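Local coordinates for ThiJ/pfpI family protein (Bacillus anthracis, PDB 3EFE) that has no established function but belongs to the ThiJ/PfpI (DJ-1) family, whose known members include chaperone-like proteins, proteases and glyoxalases, at residues 33-38 and 179-184; 128-133 and 148-153. One frame throughout, in Å; residues are numbered along the deposited sequence.

Overall arrangement
Both contacts join loops, and they lie in different parts of the chain. Interaction 1 ties the loop after helix 18-30 to the turn between helices 169-179 and 185-197. Interaction 2 joins the two loops that flank helix 134-140, next to the edge strand 155-158. Both of its segments fall in the sequence between those of interaction 1. The contact centres are 27 Å apart, and their nearest atoms about 10 Å, so they do not touch. Interaction 2 is nearer the likely functional region: N132 touches C112, which sits between strand 107-111 and helix 113-119, where many relatives carry a nucleophile elbow. No ligand or active site is established here.

Interaction 1 of 2, residues 33-38 and 179-184; sequences YFKKDL and KIDVFT
K35 reaches across to D181, V182 and T184 with nearly its whole length. Its CB rests on CG2 of T184 at 3.6 Å. CG then passes the carbonyl oxygen of V182. CD is about equally far from that oxygen and D181 O, 4.1 Å from each. CE is 3.2 Å from D181 O. At the tip, NZ donates to D181 O at 3.0 Å. It also makes a weak bond, part of a salt bridge, to D181 OD2 at 3.2 Å. Beyond CG the chain is extended, which carries NZ from T184 past V182 to D181. Two oxygens of one residue thus hold the ammonium group. D181, just past helix 169-179, has positive phi and completes a Schellman motif at its C-terminal end. K35 binds the residue just past the helix end. The K35 backbone joins in: its N donates to V182 O at 3.0 Å, in the carbonyl plane.

The apolar side is built from F34, V182, F183 and Y33. V182 CG2 sits over one face of the F34 ring, 3.5 Å from the centroid. Y33 CB lies over a face of the F183 ring. The F34 and F183 side chains run at about a right angle, with F34 CD2 3.7 Å from F183 CE1. One water bridges Y33 O and T184 N.

The turn at 179-184 links two helices, and T184 caps the start of helix 185-197 with a weak bond to A187 N. F34 and I180 both lean on L28 of helix 18-30. K36 makes a backbone hydrogen bond with the C-terminal K212.

Interaction 2 of 2, residues 128-133 and 148-153; sequences KHTSNN and KFYELG
Y150 packs its side chain against H129, T130 and S131, and this is the tight half of the contact. Its CG is anti to the backbone N (chi1 -170°), which lays the ring along the other segment. H129 O and T130 CA lie over one face of the ring. S131 OG comes in at the edge, in the ring plane, and hydrogen-bonds Y150 OH at 3.2 Å; either hydroxyl could donate. S131 OG also bonds T137 OG1 of helix 134-140. The H129 ring meets Y150 obliquely, with the planes at 85°. Y150 CA sits over a face of the imidazole, 4.0 Å from its centroid. H129 NE2 is bonded to G146 O, which helps fix the rotation of the ring.

The backbones add a single beta bridge between H129 and Y150. E151 N gives a nearly straight bond to H129 O (2.8 Å, 165°). H129 N reaches F149 O at 3.3 Å, from well above the carbonyl plane. T130 OG1 donates to E151 O at 2.7 Å, so the buried hydroxyl is used.

The other side is looser. K128 bends its chain so that NZ meets E151 OE2 at 3.0 Å, on the syn lone pair, in a partly exposed salt bridge. On the F149 side chain, CB meets H129 CD2 at 3.9 Å, while most of the ring lies off the contact.

The two segments close the loop that carries helix 134-140, where N133 is the N-cap and bonds Y136 N. K128, T130 and E151 all touch V156 of strand 155-158. T130 N bonds T163 OG1 of strand 161-164, so the contact is tied to the last two strands at that end of the main sheet.

Interaction 1 of 2, residues 33-38 and 179-184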
ATOM      1  N   TYR D  33       8.000  14.187   5.016  1.00 28.89           N
ATOM      2  CA  TYR D  33       7.681  14.578   6.362  1.00 28.87           C
ATOM      3  C   TYR D  33       8.842  14.364   7.311  1.00 29.68           C
ATOM      4  O   TYR D  33       8.641  14.374   8.505  1.00 29.52           O
ATOM      5  CB  TYR D  33       6.498  13.768   6.872  1.00 29.84           C
ATOM      6  CG  TYR D  33       5.206  13.926   6.122  1.00 29.23           C
ATOM      7  CD1 TYR D  33       4.931  15.081   5.395  1.00 30.46           C
ATOM      8  CD2 TYR D  33       4.282  12.886   6.086  1.00 29.61           C
ATOM      9  CE1 TYR D  33       3.758  15.219   4.743  1.00 28.29           C
ATOM     10  CE2 TYR D  33       3.109  13.020   5.443  1.00 27.17           C
ATOM     11  CZ  TYR D  33       2.854  14.214   4.788  1.00 30.70           C
ATOM     12  OH  TYR D  33       1.701  14.398   4.085  1.00 34.98           O
ATOM     13  N   PHE D  34      10.043  14.159   6.766  1.00 30.89           N
ATOM     14  CA  PHE D  34      11.260  14.099   7.531  1.00 31.72           C
ATOM     15  C   PHE D  34      11.447  15.360   8.297  1.00 32.23           C
ATOM     16  O   PHE D  34      10.890  16.421   7.953  1.00 34.73           O
ATOM     17  CB  PHE D  34      12.483  13.874   6.623  1.00 30.98           C
ATOM     18  CG  PHE D  34      12.642  12.409   6.167  1.00 33.04           C
ATOM     19  CD1 PHE D  34      13.853  11.924   5.683  1.00 32.07           C
ATOM     20  CD2 PHE D  34      11.597  11.513   6.242  1.00 33.79           C
ATOM     21  CE1 PHE D  34      13.996  10.628   5.275  1.00 30.60           C
ATOM     22  CE2 PHE D  34      11.754  10.202   5.825  1.00 31.08           C
ATOM     23  CZ  PHE D  34      12.949   9.779   5.345  1.00 30.53           C
ATOM     24  N   LYS D  35      12.266  15.253   9.335  1.00 33.32           N
ATOM     25  CA  LYS D  35      12.672  16.398  10.164  1.00 34.08           C
ATOM     26  C   LYS D  35      13.627  17.233   9.375  1.00 35.41           C
ATOM     27  O   LYS D  35      14.060  16.818   8.267  1.00 36.58           O
ATOM     28  CB  LYS D  35      13.342  15.957  11.472  1.00 34.60           C
ATOM     29  CG  LYS D  35      14.674  15.277  11.363  1.00 33.67           C
ATOM     30  CD  LYS D  35      14.878  14.479  12.616  1.00 35.91           C
ATOM     31  CE  LYS D  35      16.131  13.571  12.544  1.00 39.82           C
ATOM     32  NZ  LYS D  35      16.547  13.000  13.885  1.00 41.06           N
ATOM     33  N   LYS D  36      13.985  18.386   9.943  1.00 35.27           N
ATOM     34  CA  LYS D  36      14.765  19.372   9.226  1.00 35.81           C
ATOM     35  C   LYS D  36      16.127  18.840   8.829  1.00 35.57           C
ATOM     36  O   LYS D  36      16.671  17.963   9.499  1.00 35.51           O
ATOM     37  CB  LYS D  36      14.919  20.666  10.064  1.00 35.98           C
ATOM     38  CG  LYS D  36      15.807  20.590  11.251  1.00 36.02           C
ATOM     39  CD  LYS D  36      15.791  21.966  11.987  1.00 36.25           C
ATOM     40  CE  LYS D  36      16.226  21.855  13.453  1.00 36.37           C
ATOM     41  NZ  LYS D  36      15.640  22.918  14.414  1.00 38.09           N
ATOM     42  N   ASP D  37      16.668  19.367   7.740  1.00 35.44           N
ATOM     43  CA  ASP D  37      17.990  18.956   7.247  1.00 36.18           C
ATOM     44  C   ASP D  37      18.213  17.475   6.993  1.00 35.54           C
ATOM     45  O   ASP D  37      19.335  17.019   6.945  1.00 34.43           O
ATOM     46  CB  ASP D  37      19.058  19.322   8.254  1.00 36.95           C
ATOM     47  CG  ASP D  37      19.050  20.751   8.641  1.00 37.61           C
ATOM     48  OD1 ASP D  37      18.957  21.646   7.715  1.00 36.11           O
ATOM     49  OD2 ASP D  37      19.181  20.926   9.893  1.00 38.75           O
ATOM     50  N   LEU D  38      17.148  16.713   6.854  1.00 37.04           N
ATOM     51  CA  LEU D  38      17.255  15.299   6.511  1.00 37.07           C
ATOM     52  C   LEU D  38      16.645  15.060   5.115  1.00 36.39           C
ATOM     53  O   LEU D  38      15.465  15.352   4.857  1.00 36.12           O
ATOM     54  CB  LEU D  38      16.634  14.431   7.594  1.00 37.60           C
ATOM     55  CG  LEU D  38      17.495  13.171   7.893  1.00 42.16           C
ATOM     56  CD1 LEU D  38      18.363  12.635   6.682  1.00 45.08           C
ATOM     57  CD2 LEU D  38      18.421  13.455   9.106  1.00 43.18           C
ATOM     58  N   LYS D 179      12.039   3.861  14.796  1.00 40.72           N
ATOM     59  CA  LYS D 179      13.343   3.233  15.048  1.00 40.34           C
ATOM     60  C   LYS D 179      14.443   4.004  14.346  1.00 40.16           C
ATOM     61  O   LYS D 179      15.420   4.278  14.953  1.00 39.84           O
ATOM     62  CB  LYS D 179      13.350   1.728  14.610  1.00 40.66           C
ATOM     63  CG  LYS D 179      14.652   0.909  14.867  1.00 41.08           C
ATOM     64  CD  LYS D 179      14.960   0.692  16.376  1.00 44.71           C
ATOM     65  CE  LYS D 179      16.539   0.835  16.758  1.00 47.30           C
ATOM     66  NZ  LYS D 179      16.936   0.729  18.304  1.00 47.37           N
ATOM     67  N   ILE D 180      14.294   4.333  13.055  1.00 40.89           N
ATOM     68  CA  ILE D 180      15.357   5.024  12.294  1.00 40.36           C
ATOM     69  C   ILE D 180      15.456   6.555  12.469  1.00 40.07           C
ATOM     70  O   ILE D 180      16.352   7.218  11.886  1.00 40.02           O
ATOM     71  CB  ILE D 180      15.319   4.637  10.788  1.00 41.88           C
ATOM     72  CG1 ILE D 180      14.122   5.258  10.036  1.00 41.74           C
ATOM     73  CG2 ILE D 180      15.297   3.067  10.622  1.00 43.56           C
ATOM     74  CD1 ILE D 180      14.302   5.195   8.567  1.00 39.69           C
ATOM     75  N   ASP D 181      14.528   7.105  13.252  1.00 39.33           N
ATOM     76  CA  ASP D 181      14.584   8.484  13.763  1.00 38.87           C
ATOM     77  C   ASP D 181      14.668   9.574  12.674  1.00 38.44           C
ATOM     78  O   ASP D 181      15.555  10.458  12.663  1.00 39.17           O
ATOM     79  CB  ASP D 181      15.720   8.627  14.763  1.00 40.01           C
ATOM     80  CG  ASP D 181      15.516   9.819  15.697  1.00 40.45           C
ATOM     81  OD1 ASP D 181      14.357   9.990  16.139  1.00 44.40           O
ATOM     82  OD2 ASP D 181      16.494  10.558  15.981  1.00 41.47           O
ATOM     83  N   VAL D 182      13.691   9.497  11.781  1.00 36.83           N
ATOM     84  CA  VAL D 182      13.662  10.185  10.523  1.00 35.61           C
ATOM     85  C   VAL D 182      12.579  11.313  10.546  1.00 35.50           C
ATOM     86  O   VAL D 182      12.691  12.312   9.892  1.00 34.55           O
ATOM     87  CB  VAL D 182      13.535   9.083   9.500  1.00 34.87           C
ATOM     88  CG1 VAL D 182      12.064   8.724   9.188  1.00 32.97           C
ATOM     89  CG2 VAL D 182      14.444   9.299   8.357  1.00 32.31           C
ATOM     90  N   PHE D 183      11.583  11.161  11.399  1.00 36.21           N
ATOM     91  CA  PHE D 183      10.561  12.150  11.671  1.00 36.26           C
ATOM     92  C   PHE D 183      10.871  12.623  13.068  1.00 36.21           C
ATOM     93  O   PHE D 183      11.542  11.936  13.797  1.00 35.68           O
ATOM     94  CB  PHE D 183       9.126  11.532  11.729  1.00 34.90           C
ATOM     95  CG  PHE D 183       8.491  11.176  10.389  1.00 34.04           C
ATOM     96  CD1 PHE D 183       9.227  10.850   9.277  1.00 32.94           C
ATOM     97  CD2 PHE D 183       7.098  11.077  10.294  1.00 31.81           C
ATOM     98  CE1 PHE D 183       8.570  10.461   8.094  1.00 33.27           C
ATOM     99  CE2 PHE D 183       6.470  10.716   9.141  1.00 31.83           C
ATOM    100  CZ  PHE D 183       7.181  10.417   8.042  1.00 32.58           C
ATOM    101  N   THR D 184      10.381  13.802  13.455  1.00 37.17           N
ATOM    102  CA  THR D 184      10.340  14.124  14.884  1.00 37.32           C
ATOM    103  C   THR D 184       9.098  13.405  15.474  1.00 37.52           C
ATOM    104  O   THR D 184       8.263  12.848  14.711  1.00 38.54           O
ATOM    105  CB  THR D 184      10.223  15.629  15.184  1.00 37.64           C
ATOM    106  OG1 THR D 184       8.837  15.942  15.078  1.00 42.03           O
ATOM    107  CG2 THR D 184      11.055  16.514  14.235  1.00 33.09           C
TER
HETATM  108  O   HOH W   1       9.379  15.174  11.229  1.00 25.03           O

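Interaction 2 of 2, residues 128-133 and 148-153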
ATOM      1  N   LYS D 128      11.713  -9.825  21.312  1.00 51.16           N
ATOM      2  CA  LYS D 128      10.276  -9.541  21.342  1.00 51.00           C
ATOM      3  C   LYS D 128       9.790  -9.452  19.886  1.00 50.14           C
ATOM      4  O   LYS D 128      10.475  -8.947  18.996  1.00 50.12           O
ATOM      5  CB  LYS D 128       9.926  -8.234  22.055  1.00 51.24           C
ATOM      6  CG  LYS D 128      10.443  -8.054  23.523  1.00 52.92           C
ATOM      7  CD  LYS D 128      10.992  -6.589  23.906  1.00 53.61           C
ATOM      8  CE  LYS D 128      10.287  -5.331  23.252  1.00 55.62           C
ATOM      9  NZ  LYS D 128       8.787  -5.227  23.467  1.00 57.52           N
ATOM     10  N   HIS D 129       8.606  -9.986  19.629  1.00 49.54           N
ATOM     11  CA  HIS D 129       8.095 -10.031  18.276  1.00 47.95           C
ATOM     12  C   HIS D 129       6.618 -10.324  18.299  1.00 46.34           C
ATOM     13  O   HIS D 129       6.056 -10.787  19.304  1.00 46.41           O
ATOM     14  CB  HIS D 129       8.805 -11.092  17.489  1.00 47.77           C
ATOM     15  CG  HIS D 129       8.658 -12.460  18.078  1.00 49.37           C
ATOM     16  ND1 HIS D 129       7.647 -13.328  17.707  1.00 48.24           N
ATOM     17  CD2 HIS D 129       9.370 -13.094  19.036  1.00 46.69           C
ATOM     18  CE1 HIS D 129       7.771 -14.443  18.400  1.00 48.25           C
ATOM     19  NE2 HIS D 129       8.804 -14.327  19.212  1.00 46.96           N
ATOM     20  N   THR D 130       5.989 -10.026  17.178  1.00 44.43           N
ATOM     21  CA  THR D 130       4.653 -10.490  16.899  1.00 43.48           C
ATOM     22  C   THR D 130       4.600 -11.197  15.513  1.00 43.11           C
ATOM     23  O   THR D 130       5.606 -11.387  14.836  1.00 43.28           O
ATOM     24  CB  THR D 130       3.676  -9.343  17.085  1.00 43.57           C
ATOM     25  OG1 THR D 130       2.375  -9.871  17.265  1.00 41.82           O
ATOM     26  CG2 THR D 130       3.708  -8.328  15.922  1.00 42.77           C
ATOM     27  N   SER D 131       3.430 -11.662  15.144  1.00 42.97           N
ATOM     28  CA  SER D 131       3.187 -12.322  13.848  1.00 41.72           C
ATOM     29  C   SER D 131       1.707 -12.241  13.635  1.00 41.07           C
ATOM     30  O   SER D 131       1.012 -11.688  14.442  1.00 41.57           O
ATOM     31  CB  SER D 131       3.689 -13.766  13.792  1.00 41.11           C
ATOM     32  OG  SER D 131       2.928 -14.675  14.574  1.00 41.55           O
ATOM     33  N   ASN D 132       1.218 -12.766  12.536  1.00 40.91           N
ATOM     34  CA  ASN D 132      -0.210 -12.821  12.327  1.00 40.81           C
ATOM     35  C   ASN D 132      -0.939 -13.566  13.414  1.00 39.66           C
ATOM     36  O   ASN D 132      -1.967 -13.133  13.857  1.00 38.76           O
ATOM     37  CB  ASN D 132      -0.519 -13.391  10.928  1.00 41.29           C
ATOM     38  CG  ASN D 132      -0.151 -12.400   9.826  1.00 46.01           C
ATOM     39  OD1 ASN D 132      -0.329 -11.181   9.994  1.00 48.54           O
ATOM     40  ND2 ASN D 132       0.332 -12.919   8.663  1.00 51.73           N
ATOM     41  N   ASN D 133      -0.403 -14.701  13.825  1.00 39.53           N
ATOM     42  CA  ASN D 133      -1.066 -15.569  14.801  1.00 39.07           C
ATOM     43  C   ASN D 133      -0.019 -16.523  15.396  1.00 37.77           C
ATOM     44  O   ASN D 133       0.680 -17.239  14.646  1.00 35.91           O
ATOM     45  CB  ASN D 133      -2.155 -16.401  14.078  1.00 39.43           C
ATOM     46  CG  ASN D 133      -2.863 -17.369  15.016  1.00 40.58           C
ATOM     47  OD1 ASN D 133      -2.584 -18.577  15.004  1.00 35.49           O
ATOM     48  ND2 ASN D 133      -3.769 -16.827  15.868  1.00 38.25           N
ATOM     49  N   LYS D 148       7.764 -17.401  24.273  1.00 52.09           N
ATOM     50  CA  LYS D 148       7.815 -16.620  25.510  1.00 52.47           C
ATOM     51  C   LYS D 148       7.864 -15.095  25.182  1.00 53.18           C
ATOM     52  O   LYS D 148       7.209 -14.274  25.864  1.00 54.13           O
ATOM     53  CB  LYS D 148       9.051 -17.121  26.330  1.00 52.96           C
ATOM     54  CG  LYS D 148       9.425 -16.389  27.573  1.00 52.51           C
ATOM     55  CD  LYS D 148       8.599 -16.859  28.745  1.00 53.76           C
ATOM     56  CE  LYS D 148       8.911 -15.998  30.022  1.00 53.70           C
ATOM     57  NZ  LYS D 148      10.157 -16.393  30.782  1.00 49.87           N
ATOM     58  N   PHE D 149       8.639 -14.776  24.129  1.00 52.61           N
ATOM     59  CA  PHE D 149       8.925 -13.433  23.596  1.00 51.66           C
ATOM     60  C   PHE D 149       7.865 -12.783  22.711  1.00 50.84           C
ATOM     61  O   PHE D 149       7.941 -11.571  22.418  1.00 51.32           O
ATOM     62  CB  PHE D 149      10.243 -13.482  22.827  1.00 52.83           C
ATOM     63  CG  PHE D 149      11.415 -13.704  23.731  1.00 55.01           C
ATOM     64  CD1 PHE D 149      12.050 -12.608  24.351  1.00 56.03           C
ATOM     65  CD2 PHE D 149      11.836 -15.011  24.052  1.00 55.20           C
ATOM     66  CE1 PHE D 149      13.109 -12.815  25.252  1.00 56.19           C
ATOM     67  CE2 PHE D 149      12.892 -15.225  24.942  1.00 54.64           C
ATOM     68  CZ  PHE D 149      13.533 -14.121  25.539  1.00 55.04           C
ATOM     69  N   TYR D 150       6.883 -13.583  22.339  1.00 48.59           N
ATOM     70  CA  TYR D 150       5.789 -13.205  21.528  1.00 48.56           C
ATOM     71  C   TYR D 150       4.788 -12.306  22.220  1.00 48.00           C
ATOM     72  O   TYR D 150       4.280 -12.647  23.271  1.00 47.44           O
ATOM     73  CB  TYR D 150       5.051 -14.479  21.024  1.00 46.99           C
ATOM     74  CG  TYR D 150       4.001 -14.207  19.958  1.00 46.63           C
ATOM     75  CD1 TYR D 150       4.282 -14.426  18.624  1.00 45.31           C
ATOM     76  CD2 TYR D 150       2.725 -13.707  20.298  1.00 44.94           C
ATOM     77  CE1 TYR D 150       3.339 -14.162  17.622  1.00 44.87           C
ATOM     78  CE2 TYR D 150       1.798 -13.436  19.334  1.00 45.44           C
ATOM     79  CZ  TYR D 150       2.118 -13.668  17.983  1.00 45.23           C
ATOM     80  OH  TYR D 150       1.203 -13.406  17.014  1.00 44.45           O
ATOM     81  N   GLU D 151       4.427 -11.221  21.531  1.00 48.76           N
ATOM     82  CA  GLU D 151       3.437 -10.244  21.973  1.00 50.42           C
ATOM     83  C   GLU D 151       2.299 -10.085  20.987  1.00 49.40           C
ATOM     84  O   GLU D 151       2.388 -10.553  19.880  1.00 49.65           O
ATOM     85  CB  GLU D 151       4.111  -8.877  22.143  1.00 50.17           C
ATOM     86  CG  GLU D 151       4.969  -8.802  23.321  1.00 53.18           C
ATOM     87  CD  GLU D 151       5.796  -7.549  23.321  1.00 55.85           C
ATOM     88  OE1 GLU D 151       5.306  -6.500  22.803  1.00 63.50           O
ATOM     89  OE2 GLU D 151       6.937  -7.603  23.853  1.00 65.63           O
ATOM     90  N   LEU D 152       1.234  -9.396  21.396  1.00 50.08           N
ATOM     91  CA  LEU D 152      -0.005  -9.252  20.574  1.00 50.59           C
ATOM     92  C   LEU D 152       0.156  -8.179  19.518  1.00 50.17           C
ATOM     93  O   LEU D 152      -0.485  -8.245  18.492  1.00 51.99           O
ATOM     94  CB  LEU D 152      -1.242  -8.917  21.440  1.00 51.14           C
ATOM     95  CG  LEU D 152      -2.282 -10.031  21.704  1.00 53.00           C
ATOM     96  CD1 LEU D 152      -1.665 -11.434  22.049  1.00 53.53           C
ATOM     97  CD2 LEU D 152      -3.284  -9.573  22.795  1.00 52.43           C
ATOM     98  N   GLY D 153       0.999  -7.183  19.776  1.00 48.93           N
ATOM     99  CA  GLY D 153       1.343  -6.229  18.752  1.00 47.58           C
ATOM    100  C   GLY D 153       0.133  -5.400  18.522  1.00 45.17           C
ATOM    101  O   GLY D 153      -0.442  -4.936  19.478  1.00 46.10           O
TER